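Long-range contacts in phosphoenolpyruvate--protein phosphotransferase (Escherichia coli, PDB 5T12), which probably passes a phosphoryl group from phosphoenolpyruvate to the carrier protein NPr in a nitrogen-metabolic phosphotransferase system, this chain being the enzyme's N-terminal domain: residues A[10-15]-A[215-220]; A[15-20]-A[209-214]; A[161-166]-A[185-190]; A[176-181]-A[198-203]. The protein carries 1 engineered substitution. One frame throughout, in Å; residues are numbered along the deposited sequence.

Three of the four contacts belong to one mixed sheet. Contact 1 pairs strand 11-18 with strand 214-218, and contact 2 prolongs that pairing from their shared residue Glu-15; the two centres are about 13 Å apart. Contact 4 joins strands 174-179 and 199-201 farther across the sheet, about 10 Å from contact 1, centre to centre. Contact 3 lies off the sheet, where helices 163-166 and 187-195 begin, about 11 Å centre to centre from contact 4, which it touches through Leu-161 and Ala-189. Along the chain contact 1 encloses the other three, while contacts 3 and 4 interleave. Strand 11-18, from early in the chain, is thereby built into the sheet that also holds the strands of contact 4.

Contact 1. Residues A[10-15]-A[215-220]; sequences GVAIAE and LIVDGY
Ile-13 and Ile-216 meet at a non-hydrogen-bonded position of an antiparallel ladder, CG1 of Ile-13 3.7 Å from CG1 of Ile-216. Different first torsions slant them against each other: CG1 of Ile-13 anti to N (178°), CG1 of Ile-216 anti to the carbonyl carbon (-60°). On the other face of the sheet, CB of Ala-12 rests 3.7 Å from CG1 of Val-217. Val-11, on the isoleucine face, brings CG2 to the edge of the Tyr-220 ring, 3.7 Å from CE2 of Tyr-220. One face of that ring takes Gly-10, whose N lies over the ring centre and whose CA makes an off-centre CH-pi contact. The backbones are tied by paired bonds at Ala-12 with Val-217 and Ala-14 with Leu-215, then by Gly-219 N to Gly-10 O at 2.8 Å. Asp-218 closes an Asx turn, OD1 accepting from Tyr-220 N at 3.2 Å. Replacing it by alanine would probably leave Tyr-220 N without this acceptor and let the ring shift off Gly-10. Pro-228, opening helix 228-241, touches both isoleucines; Leu-215 and Val-217 face Ile-155 of strand 154-158, and strand 223-226 flanks strand 214-218.

Contact 2. Residues A[15-20]-A[209-214]; sequences EGWQDA and VLHRRT
His-211 and Trp-17 both hold CG anti to the backbone N (chi1 -174° for His-211), and their side chains run together in one direction. His-211 is the second residue of a type II beta turn, Leu-210 to Arg-213, that leads into the antiparallel ladder at Thr-214, opposite Glu-15. The turn offers strand 11-18 a ring nitrogen as well as backbone groups. ND1 of His-211 accepts the N-H of Gln-18 at 3.0 Å, in a nearly straight bond (175° at the hydrogen) that nevertheless meets the imidazole from 31° out of its plane. CA of Trp-17 sits at the imidazole edge, and CE1 of His-211 comes 3.7 Å from CD1 of Trp-17, the two rings oblique. Over one face of the imidazole lies CG of Arg-212. A leucine in place of His-211 is likely to leave the Gln-18 amide without this acceptor and the Gln-18 backbone less firmly held to the turn.

Backbone bonds do the rest: Gly-16 N gives to Arg-213 O at 2.6 Å, and Arg-212 N gives to Gly-16 O at 3.0 Å. The guanidinium of Arg-213 turns to a salt bridge with Asp-227, while Trp-17 meets Trp-150 edge-to-face. Gly-16 is closely fitted, its CA 3.6 Å from Leu-210 O, and a CB there would run into that same carbonyl oxygen.

Contact 3. Residues A[161-166]-A[185-190]; sequences LSATTL and NSQAAI. Engineered in segment 185-190: Gln-187 (natural residue His).
Ala-188 points its CB toward the segment 161-166 and plugs the angle between Leu-161 and the start of helix 163-166. That methyl lies 3.4 Å from O of Leu-161 and 3.7 Å from CG of Leu-161, with CA of Ser-162 close by at 3.8 Å from the same CB. Leu-161 turns its branch point toward the methyl because CG is anti to the backbone N (chi1 -173°). Leu-166 comes from one helical turn further on and adds CD1, at a looser 4.4 Å from CB of Ala-188. At the margin the engineered Gln-187 lies extended beside Ala-163 and also touches Asp-128 of helix 126-140.

The polar link is a water that donates to Leu-161 O at 2.8 Å and to Ser-186 OG at 3.3 Å. Ser-186 is the N-cap of helix 187-195, its OG accepting a weak bond from Ala-189 N and also hydrogen-bonded to Ala-183 O; Ser-162 holds the N-cap position of helix 163-166. The two helix starts meet chiefly round the Ala-188 methyl. The sequence around Gln-187, naturally a histidine, fits the phosphohistidine signature of PEP-utilising enzymes, so in the natural protein this is probably the site of the phosphorylated histidine.

Contact 4. Residues A[176-181]-A[198-203]; sequences GVVVRD and PTVMGA
Val-177 to Val-179 run parallel to Thr-199 to Met-201, the strand axes 4.8 Å apart and only 3° from alignment, with Val-177 N bonded to Pro-198 O, Val-200 N to Val-177 O and Val-179 N to Val-200 O.

Side chains paired across the two strands project to the same face and keep each other company along their length. On one face Val-200 has CG1 between its backbone N and carbonyl carbon (chi1 78°), which sets that methyl against both branches of Val-178, with CG1 of Val-200 3.7 Å from CG1 of Val-178. Val-178 packs on Ile-155 and Val-157 of the next strand. On the opposite face CB of Val-177 lies 3.7 Å from OG1 of Thr-199, a hydroxyl that bonds to the carbonyl of Ile-197, just before its own strand. Further along, CB of Val-179 meets CG of Met-201 at 3.9 Å, and Met-201 continues to Ala-189 of helix 187-195. Arg-180 contributes its aliphatic part, CG lying 3.2 Å from Ala-203 O.

Of the backbone bonds, Val-179 N to Val-200 O is the straightest, 171° at the hydrogen and 2.9 Å long. Past the strands the pairing frays: Ala-203 N reaches Val-179 O only weakly, after the chain turns at Gly-202. The two strands and helix 187-195 form a beta-alpha-beta crossover. The hydrogen bonds between the two segments are all backbone, and the side chains between sheet and helix are mainly aliphatic, so the strands are joined by main-chain bonds and close apolar packing, without a charge pair.

Contact 1. Residues A[10-15]-A[215-220]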
loop_
_atom_site.group_PDB
_atom_site.type_symbol
_atom_site.label_atom_id
_atom_site.label_comp_id
_atom_site.label_asym_id
_atom_site.label_seq_id
_atom_site.Cartn_x
_atom_site.Cartn_y
_atom_site.Cartn_z
ATOM N N GLY A 10 -12.041 -13.526 -2.140
ATOM C CA GLY A 10 -10.853 -14.349 -2.083
ATOM C C GLY A 10 -10.694 -15.035 -0.749
ATOM O O GLY A 10 -11.414 -14.760 0.225
ATOM N N VAL A 11 -9.740 -15.959 -0.705
ATOM C CA VAL A 11 -9.364 -16.681 0.502
ATOM C C VAL A 11 -7.845 -16.665 0.608
ATOM O O VAL A 11 -7.143 -16.788 -0.403
ATOM C CB VAL A 11 -9.894 -18.133 0.502
ATOM C CG1 VAL A 11 -9.533 -18.842 1.801
ATOM C CG2 VAL A 11 -11.400 -18.159 0.287
ATOM N N ALA A 12 -7.339 -16.503 1.828
ATOM C CA ALA A 12 -5.903 -16.499 2.063
ATOM C C ALA A 12 -5.627 -16.964 3.484
ATOM O O ALA A 12 -6.443 -16.764 4.388
ATOM C CB ALA A 12 -5.295 -15.111 1.833
ATOM N N ILE A 13 -4.470 -17.593 3.669
ATOM C CA ILE A 13 -3.998 -18.017 4.980
ATOM C C ILE A 13 -2.541 -17.599 5.115
ATOM O O ILE A 13 -1.723 -17.886 4.233
ATOM C CB ILE A 13 -4.165 -19.536 5.192
ATOM C CG1 ILE A 13 -3.613 -19.952 6.556
ATOM C CG2 ILE A 13 -3.511 -20.329 4.062
ATOM C CD1 ILE A 13 -3.867 -21.403 6.902
ATOM N N ALA A 14 -2.223 -16.902 6.204
ATOM C CA ALA A 14 -0.879 -16.380 6.407
ATOM C C ALA A 14 -0.764 -15.843 7.824
ATOM O O ALA A 14 -1.763 -15.668 8.527
ATOM C CB ALA A 14 -0.537 -15.279 5.395
ATOM N N GLU A 15 0.476 -15.582 8.227
ATOM C CA GLU A 15 0.740 -14.944 9.509
ATOM C C GLU A 15 0.252 -13.500 9.490
ATOM O O GLU A 15 0.404 -12.791 8.492
ATOM C CB GLU A 15 2.237 -15.002 9.818
ATOM C CG GLU A 15 2.770 -13.864 10.673
ATOM C CD GLU A 15 4.285 -13.772 10.635
ATOM O OE1 GLU A 15 4.913 -14.612 9.956
ATOM O OE2 GLU A 15 4.848 -12.861 11.276
ATOM N N LEU A 215 -3.536 -16.555 10.413
ATOM C CA LEU A 215 -4.902 -16.121 10.172
ATOM C C LEU A 215 -5.392 -16.666 8.839
ATOM O O LEU A 215 -4.610 -16.866 7.905
ATOM C CB LEU A 215 -5.013 -14.590 10.163
ATOM C CG LEU A 215 -4.382 -13.802 11.311
ATOM C CD1 LEU A 215 -4.409 -12.315 10.996
ATOM C CD2 LEU A 215 -5.094 -14.082 12.623
ATOM N N ILE A 216 -6.698 -16.908 8.761
ATOM C CA ILE A 216 -7.382 -17.199 7.506
ATOM C C ILE A 216 -8.402 -16.095 7.277
ATOM O O ILE A 216 -9.338 -15.935 8.070
ATOM C CB ILE A 216 -8.069 -18.574 7.517
ATOM C CG1 ILE A 216 -7.054 -19.693 7.750
ATOM C CG2 ILE A 216 -8.813 -18.801 6.207
ATOM C CD1 ILE A 216 -7.658 -21.080 7.666
ATOM N N VAL A 217 -8.222 -15.332 6.204
ATOM C CA VAL A 217 -9.161 -14.285 5.821
ATOM C C VAL A 217 -10.044 -14.820 4.702
ATOM O O VAL A 217 -9.545 -15.332 3.693
ATOM C CB VAL A 217 -8.429 -12.998 5.400
ATOM C CG1 VAL A 217 -7.320 -13.300 4.401
ATOM C CG2 VAL A 217 -9.414 -11.989 4.825
ATOM N N ASP A 218 -11.358 -14.727 4.895
ATOM C CA ASP A 218 -12.346 -15.204 3.930
ATOM C C ASP A 218 -13.144 -13.995 3.453
ATOM O O ASP A 218 -14.033 -13.509 4.159
ATOM C CB ASP A 218 -13.246 -16.270 4.555
ATOM C CG ASP A 218 -14.366 -16.713 3.630
ATOM O OD1 ASP A 218 -14.243 -16.530 2.399
ATOM O OD2 ASP A 218 -15.370 -17.255 4.137
ATOM N N GLY A 219 -12.817 -13.510 2.255
ATOM C CA GLY A 219 -13.483 -12.360 1.678
ATOM C C GLY A 219 -14.775 -12.647 0.954
ATOM O O GLY A 219 -15.483 -11.709 0.575
ATOM N N TYR A 220 -15.104 -13.923 0.737
ATOM C CA TYR A 220 -16.384 -14.260 0.125
ATOM C C TYR A 220 -17.526 -14.157 1.128
ATOM O O TYR A 220 -18.615 -13.682 0.787
ATOM C CB TYR A 220 -16.342 -15.672 -0.468
ATOM C CG TYR A 220 -15.369 -15.868 -1.610
ATOM C CD1 TYR A 220 -15.555 -15.225 -2.827
ATOM C CD2 TYR A 220 -14.282 -16.722 -1.482
ATOM C CE1 TYR A 220 -14.675 -15.413 -3.877
ATOM C CE2 TYR A 220 -13.397 -16.917 -2.525
ATOM C CZ TYR A 220 -13.598 -16.260 -3.720
ATOM O OH TYR A 220 -12.720 -16.451 -4.762
#

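Contact 2. Residues A[15-20]-A[209-214]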
loop_
_atom_site.group_PDB
_atom_site.type_symbol
_atom_site.label_atom_id
_atom_site.label_comp_id
_atom_site.label_asym_id
_atom_site.label_seq_id
_atom_site.Cartn_x
_atom_site.Cartn_y
_atom_site.Cartn_z
ATOM N N GLU A 15 0.476 -15.582 8.227
ATOM C CA GLU A 15 0.740 -14.944 9.509
ATOM C C GLU A 15 0.252 -13.500 9.490
ATOM O O GLU A 15 0.404 -12.791 8.492
ATOM C CB GLU A 15 2.237 -15.002 9.818
ATOM C CG GLU A 15 2.770 -13.864 10.673
ATOM C CD GLU A 15 4.285 -13.772 10.635
ATOM O OE1 GLU A 15 4.913 -14.612 9.956
ATOM O OE2 GLU A 15 4.848 -12.861 11.276
ATOM N N GLY A 16 -0.349 -13.068 10.597
ATOM C CA GLY A 16 -0.780 -11.684 10.712
ATOM C C GLY A 16 0.405 -10.757 10.945
ATOM O O GLY A 16 1.354 -11.091 11.654
ATOM N N TRP A 17 0.340 -9.578 10.331
ATOM C CA TRP A 17 1.420 -8.600 10.420
ATOM C C TRP A 17 0.825 -7.213 10.594
ATOM O O TRP A 17 0.107 -6.728 9.714
ATOM C CB TRP A 17 2.315 -8.651 9.177
ATOM C CG TRP A 17 3.557 -7.818 9.297
ATOM C CD1 TRP A 17 4.666 -8.103 10.040
ATOM C CD2 TRP A 17 3.821 -6.567 8.649
ATOM N NE1 TRP A 17 5.600 -7.106 9.900
ATOM C CE2 TRP A 17 5.107 -6.151 9.050
ATOM C CE3 TRP A 17 3.094 -5.757 7.771
ATOM C CZ2 TRP A 17 5.681 -4.963 8.602
ATOM C CZ3 TRP A 17 3.666 -4.579 7.328
ATOM C CH2 TRP A 17 4.946 -4.192 7.745
ATOM N N GLN A 18 1.122 -6.579 11.725
ATOM C CA GLN A 18 0.703 -5.212 12.001
ATOM C C GLN A 18 1.882 -4.270 11.799
ATOM O O GLN A 18 2.955 -4.480 12.375
ATOM C CB GLN A 18 0.169 -5.073 13.427
ATOM C CG GLN A 18 -0.204 -3.643 13.807
ATOM C CD GLN A 18 -0.232 -3.421 15.307
ATOM O OE1 GLN A 18 0.460 -4.105 16.061
ATOM N NE2 GLN A 18 -1.033 -2.457 15.749
ATOM N N ASP A 19 1.678 -3.236 10.985
ATOM C CA ASP A 19 2.688 -2.201 10.777
ATOM C C ASP A 19 2.303 -0.993 11.625
ATOM O O ASP A 19 1.693 -0.031 11.156
ATOM C CB ASP A 19 2.805 -1.841 9.301
ATOM C CG ASP A 19 3.842 -0.766 9.048
ATOM O OD1 ASP A 19 4.879 -0.762 9.745
ATOM O OD2 ASP A 19 3.618 0.081 8.157
ATOM N N ALA A 20 2.669 -1.056 12.904
ATOM C CA ALA A 20 2.402 0.026 13.840
ATOM C C ALA A 20 3.469 1.113 13.811
ATOM O O ALA A 20 3.595 1.865 14.785
ATOM C CB ALA A 20 2.258 -0.529 15.260
ATOM N N VAL A 209 -3.008 -7.810 18.641
ATOM C CA VAL A 209 -3.154 -9.192 19.079
ATOM C C VAL A 209 -2.997 -10.170 17.921
ATOM O O VAL A 209 -2.349 -11.208 18.069
ATOM C CB VAL A 209 -4.509 -9.385 19.793
ATOM C CG1 VAL A 209 -4.729 -10.850 20.141
ATOM C CG2 VAL A 209 -4.559 -8.531 21.046
ATOM N N LEU A 210 -3.572 -9.856 16.758
ATOM C CA LEU A 210 -3.412 -10.719 15.594
ATOM C C LEU A 210 -1.983 -10.743 15.069
ATOM O O LEU A 210 -1.666 -11.598 14.235
ATOM C CB LEU A 210 -4.355 -10.284 14.471
ATOM C CG LEU A 210 -5.858 -10.395 14.726
ATOM C CD1 LEU A 210 -6.612 -10.341 13.409
ATOM C CD2 LEU A 210 -6.194 -11.665 15.494
ATOM N N HIS A 211 -1.127 -9.831 15.527
ATOM C CA HIS A 211 0.257 -9.798 15.076
ATOM C C HIS A 211 0.976 -11.080 15.479
ATOM O O HIS A 211 0.829 -11.562 16.607
ATOM C CB HIS A 211 0.962 -8.573 15.661
ATOM C CG HIS A 211 2.350 -8.363 15.140
ATOM N ND1 HIS A 211 2.626 -8.197 13.799
ATOM C CD2 HIS A 211 3.540 -8.282 15.781
ATOM C CE1 HIS A 211 3.926 -8.031 13.637
ATOM N NE2 HIS A 211 4.504 -8.079 14.824
ATOM N N ARG A 212 1.741 -11.640 14.537
ATOM C CA ARG A 212 2.509 -12.873 14.729
ATOM C C ARG A 212 1.618 -14.091 14.961
ATOM O O ARG A 212 2.032 -15.050 15.615
ATOM C CB ARG A 212 3.512 -12.747 15.879
ATOM C CG ARG A 212 4.478 -11.590 15.770
ATOM C CD ARG A 212 5.089 -11.331 17.128
ATOM N NE ARG A 212 5.887 -10.114 17.164
ATOM C CZ ARG A 212 6.029 -9.362 18.248
ATOM N NH1 ARG A 212 5.411 -9.701 19.372
ATOM N NH2 ARG A 212 6.775 -8.267 18.209
ATOM N N ARG A 213 0.394 -14.081 14.441
ATOM C CA ARG A 213 -0.486 -15.236 14.538
ATOM C C ARG A 213 -0.987 -15.631 13.158
ATOM O O ARG A 213 -1.251 -14.770 12.313
ATOM C CB ARG A 213 -1.683 -14.969 15.458
ATOM C CG ARG A 213 -1.357 -14.970 16.943
ATOM C CD ARG A 213 -2.561 -15.424 17.755
ATOM N NE ARG A 213 -2.510 -14.943 19.131
ATOM C CZ ARG A 213 -3.447 -15.189 20.041
ATOM N NH1 ARG A 213 -4.508 -15.917 19.722
ATOM N NH2 ARG A 213 -3.322 -14.707 21.270
ATOM N N THR A 214 -1.122 -16.936 12.940
ATOM C CA THR A 214 -1.672 -17.439 11.689
ATOM C C THR A 214 -3.145 -17.067 11.577
ATOM O O THR A 214 -3.916 -17.240 12.526
ATOM C CB THR A 214 -1.504 -18.956 11.601
ATOM O OG1 THR A 214 -0.110 -19.287 11.630
ATOM C CG2 THR A 214 -2.119 -19.489 10.313
#

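Contact 3. Residues A[161-166]-A[185-190]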
loop_
_atom_site.group_PDB
_atom_site.type_symbol
_atom_site.label_atom_id
_atom_site.label_comp_id
_atom_site.label_asym_id
_atom_site.label_seq_id
_atom_site.Cartn_x
_atom_site.Cartn_y
_atom_site.Cartn_z
ATOM N N LEU A 161 -7.265 1.633 6.770
ATOM C CA LEU A 161 -6.651 1.270 5.497
ATOM C C LEU A 161 -6.792 2.435 4.531
ATOM O O LEU A 161 -7.909 2.878 4.246
ATOM C CB LEU A 161 -7.287 0.004 4.913
ATOM C CG LEU A 161 -6.614 -0.570 3.664
ATOM C CD1 LEU A 161 -5.164 -0.938 3.948
ATOM C CD2 LEU A 161 -7.381 -1.774 3.132
ATOM N N SER A 162 -5.661 2.927 4.029
ATOM C CA SER A 162 -5.641 4.019 3.069
ATOM C C SER A 162 -4.635 3.694 1.975
ATOM O O SER A 162 -3.887 2.716 2.057
ATOM C CB SER A 162 -5.304 5.356 3.741
ATOM O OG SER A 162 -4.015 5.320 4.330
ATOM N N ALA A 163 -4.624 4.534 0.937
ATOM C CA ALA A 163 -3.723 4.309 -0.189
ATOM C C ALA A 163 -2.262 4.431 0.222
ATOM O O ALA A 163 -1.399 3.747 -0.343
ATOM C CB ALA A 163 -4.038 5.290 -1.317
ATOM N N THR A 164 -1.962 5.291 1.198
ATOM C CA THR A 164 -0.580 5.459 1.635
ATOM C C THR A 164 -0.060 4.216 2.347
ATOM O O THR A 164 1.140 3.926 2.284
ATOM C CB THR A 164 -0.461 6.678 2.550
ATOM O OG1 THR A 164 -1.297 6.499 3.699
ATOM C CG2 THR A 164 -0.888 7.936 1.813
ATOM N N THR A 165 -0.940 3.476 3.026
ATOM C CA THR A 165 -0.512 2.257 3.704
ATOM C C THR A 165 -0.163 1.165 2.701
ATOM O O THR A 165 0.873 0.502 2.823
ATOM C CB THR A 165 -1.603 1.773 4.660
ATOM O OG1 THR A 165 -1.923 2.813 5.592
ATOM C CG2 THR A 165 -1.132 0.543 5.423
ATOM N N LEU A 166 -1.020 0.965 1.696
ATOM C CA LEU A 166 -0.760 -0.068 0.700
ATOM C C LEU A 166 0.461 0.261 -0.148
ATOM O O LEU A 166 1.094 -0.646 -0.701
ATOM C CB LEU A 166 -1.991 -0.256 -0.188
ATOM C CG LEU A 166 -3.266 -0.758 0.495
ATOM C CD1 LEU A 166 -4.476 -0.573 -0.409
ATOM C CD2 LEU A 166 -3.117 -2.217 0.895
ATOM N N ASN A 185 -16.440 1.036 0.701
ATOM C CA ASN A 185 -16.515 1.896 -0.472
ATOM C C ASN A 185 -15.389 2.921 -0.521
ATOM O O ASN A 185 -15.397 3.793 -1.397
ATOM C CB ASN A 185 -17.869 2.607 -0.533
ATOM C CG ASN A 185 -18.004 3.705 0.502
ATOM O OD1 ASN A 185 -17.471 3.605 1.606
ATOM N ND2 ASN A 185 -18.725 4.764 0.149
ATOM N N SER A 186 -14.427 2.842 0.395
ATOM C CA SER A 186 -13.320 3.784 0.412
ATOM C C SER A 186 -12.402 3.554 -0.788
ATOM O O SER A 186 -12.530 2.577 -1.530
ATOM C CB SER A 186 -12.529 3.655 1.714
ATOM O OG SER A 186 -11.910 2.384 1.806
ATOM N N GLN A 187 -11.459 4.482 -0.971
ATOM C CA GLN A 187 -10.507 4.360 -2.070
ATOM C C GLN A 187 -9.611 3.140 -1.891
ATOM O O GLN A 187 -9.265 2.464 -2.868
ATOM C CB GLN A 187 -9.667 5.633 -2.178
ATOM C CG GLN A 187 -8.661 5.625 -3.315
ATOM C CD GLN A 187 -7.706 6.800 -3.250
ATOM O OE1 GLN A 187 -7.246 7.298 -4.278
ATOM N NE2 GLN A 187 -7.398 7.248 -2.038
ATOM N N ALA A 188 -9.228 2.841 -0.647
ATOM C CA ALA A 188 -8.393 1.671 -0.390
ATOM C C ALA A 188 -9.143 0.380 -0.686
ATOM O O ALA A 188 -8.556 -0.584 -1.193
ATOM C CB ALA A 188 -7.901 1.688 1.057
ATOM N N ALA A 189 -10.441 0.338 -0.373
ATOM C CA ALA A 189 -11.243 -0.839 -0.694
ATOM C C ALA A 189 -11.354 -1.030 -2.201
ATOM O O ALA A 189 -11.407 -2.165 -2.690
ATOM C CB ALA A 189 -12.630 -0.716 -0.065
ATOM N N ILE A 190 -11.396 0.070 -2.954
ATOM C CA ILE A 190 -11.438 -0.030 -4.409
ATOM C C ILE A 190 -10.123 -0.580 -4.948
ATOM O O ILE A 190 -10.108 -1.308 -5.949
ATOM C CB ILE A 190 -11.780 1.343 -5.021
ATOM C CG1 ILE A 190 -13.174 1.795 -4.579
ATOM C CG2 ILE A 190 -11.699 1.296 -6.535
ATOM C CD1 ILE A 190 -13.618 3.107 -5.197
HETATM O O HOH W 1 -10.443 1.714 4.666
#

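Contact 4. Residues A[176-181]-A[198-203]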
loop_
_atom_site.group_PDB
_atom_site.type_symbol
_atom_site.label_atom_id
_atom_site.label_comp_id
_atom_site.label_asym_id
_atom_site.label_seq_id
_atom_site.Cartn_x
_atom_site.Cartn_y
_atom_site.Cartn_z
ATOM N N GLY A 176 -3.482 -10.865 2.005
ATOM C CA GLY A 176 -4.773 -10.555 2.590
ATOM C C GLY A 176 -4.675 -9.354 3.501
ATOM O O GLY A 176 -3.588 -8.982 3.957
ATOM N N VAL A 177 -5.831 -8.741 3.755
ATOM C CA VAL A 177 -5.923 -7.548 4.591
ATOM C C VAL A 177 -7.121 -7.690 5.521
ATOM O O VAL A 177 -8.176 -8.195 5.121
ATOM C CB VAL A 177 -6.043 -6.260 3.744
ATOM C CG1 VAL A 177 -6.038 -5.028 4.639
ATOM C CG2 VAL A 177 -4.922 -6.173 2.718
ATOM N N VAL A 178 -6.954 -7.251 6.767
ATOM C CA VAL A 178 -8.026 -7.240 7.757
ATOM C C VAL A 178 -8.047 -5.868 8.413
ATOM O O VAL A 178 -7.072 -5.469 9.060
ATOM C CB VAL A 178 -7.852 -8.334 8.822
ATOM C CG1 VAL A 178 -8.960 -8.220 9.866
ATOM C CG2 VAL A 178 -7.857 -9.708 8.178
ATOM N N VAL A 179 -9.156 -5.153 8.260
ATOM C CA VAL A 179 -9.302 -3.817 8.822
ATOM C C VAL A 179 -10.392 -3.842 9.888
ATOM O O VAL A 179 -11.445 -4.464 9.701
ATOM C CB VAL A 179 -9.601 -2.776 7.727
ATOM C CG1 VAL A 179 -9.197 -1.399 8.211
ATOM C CG2 VAL A 179 -8.846 -3.121 6.452
ATOM N N ARG A 180 -10.122 -3.180 11.022
ATOM C CA ARG A 180 -11.066 -3.094 12.133
ATOM C C ARG A 180 -12.034 -1.919 11.967
ATOM O O ARG A 180 -13.250 -2.102 12.056
ATOM C CB ARG A 180 -10.314 -3.001 13.468
ATOM C CG ARG A 180 -11.243 -2.871 14.669
ATOM C CD ARG A 180 -10.522 -2.353 15.894
ATOM N NE ARG A 180 -11.121 -2.847 17.130
ATOM C CZ ARG A 180 -11.840 -2.100 17.962
ATOM N NH1 ARG A 180 -12.045 -0.818 17.694
ATOM N NH2 ARG A 180 -12.348 -2.634 19.064
ATOM N N ASP A 181 -11.556 -0.716 11.681
ATOM C CA ASP A 181 -12.452 0.313 11.168
ATOM C C ASP A 181 -12.166 0.501 9.683
ATOM O O ASP A 181 -11.013 0.752 9.310
ATOM C CB ASP A 181 -12.281 1.653 11.896
ATOM C CG ASP A 181 -12.299 1.526 13.408
ATOM O OD1 ASP A 181 -12.982 0.624 13.925
ATOM O OD2 ASP A 181 -11.637 2.349 14.087
ATOM N N PRO A 198 -7.817 -10.626 -1.019
ATOM C CA PRO A 198 -8.912 -10.854 -0.075
ATOM C C PRO A 198 -8.838 -9.861 1.077
ATOM O O PRO A 198 -7.784 -9.670 1.687
ATOM C CB PRO A 198 -8.685 -12.293 0.399
ATOM C CG PRO A 198 -7.868 -12.924 -0.683
ATOM C CD PRO A 198 -6.998 -11.835 -1.226
ATOM N N THR A 199 -9.968 -9.220 1.365
ATOM C CA THR A 199 -9.987 -8.141 2.345
ATOM C C THR A 199 -11.290 -8.181 3.126
ATOM O O THR A 199 -12.364 -8.341 2.541
ATOM C CB THR A 199 -9.812 -6.779 1.660
ATOM O OG1 THR A 199 -8.509 -6.709 1.065
ATOM C CG2 THR A 199 -9.964 -5.643 2.663
ATOM N N VAL A 200 -11.184 -8.032 4.445
ATOM C CA VAL A 200 -12.333 -8.006 5.339
ATOM C C VAL A 200 -12.240 -6.748 6.197
ATOM O O VAL A 200 -11.139 -6.309 6.553
ATOM C CB VAL A 200 -12.399 -9.292 6.197
ATOM C CG1 VAL A 200 -11.407 -9.248 7.349
ATOM C CG2 VAL A 200 -13.804 -9.544 6.683
ATOM N N MET A 201 -13.390 -6.146 6.500
ATOM C CA MET A 201 -13.426 -4.861 7.190
ATOM C C MET A 201 -14.487 -4.883 8.282
ATOM O O MET A 201 -15.260 -5.836 8.413
ATOM C CB MET A 201 -13.697 -3.705 6.219
ATOM C CG MET A 201 -12.562 -3.407 5.251
ATOM S SD MET A 201 -12.948 -2.028 4.154
ATOM C CE MET A 201 -11.413 -1.869 3.246
ATOM N N GLY A 202 -14.518 -3.807 9.067
ATOM C CA GLY A 202 -15.492 -3.674 10.140
ATOM C C GLY A 202 -15.437 -4.786 11.162
ATOM O O GLY A 202 -16.455 -5.101 11.786
ATOM N N ALA A 203 -14.265 -5.378 11.360
ATOM C CA ALA A 203 -14.108 -6.584 12.162
ATOM C C ALA A 203 -13.684 -6.221 13.579
ATOM O O ALA A 203 -12.648 -5.577 13.772
ATOM C CB ALA A 203 -13.071 -7.510 11.528
#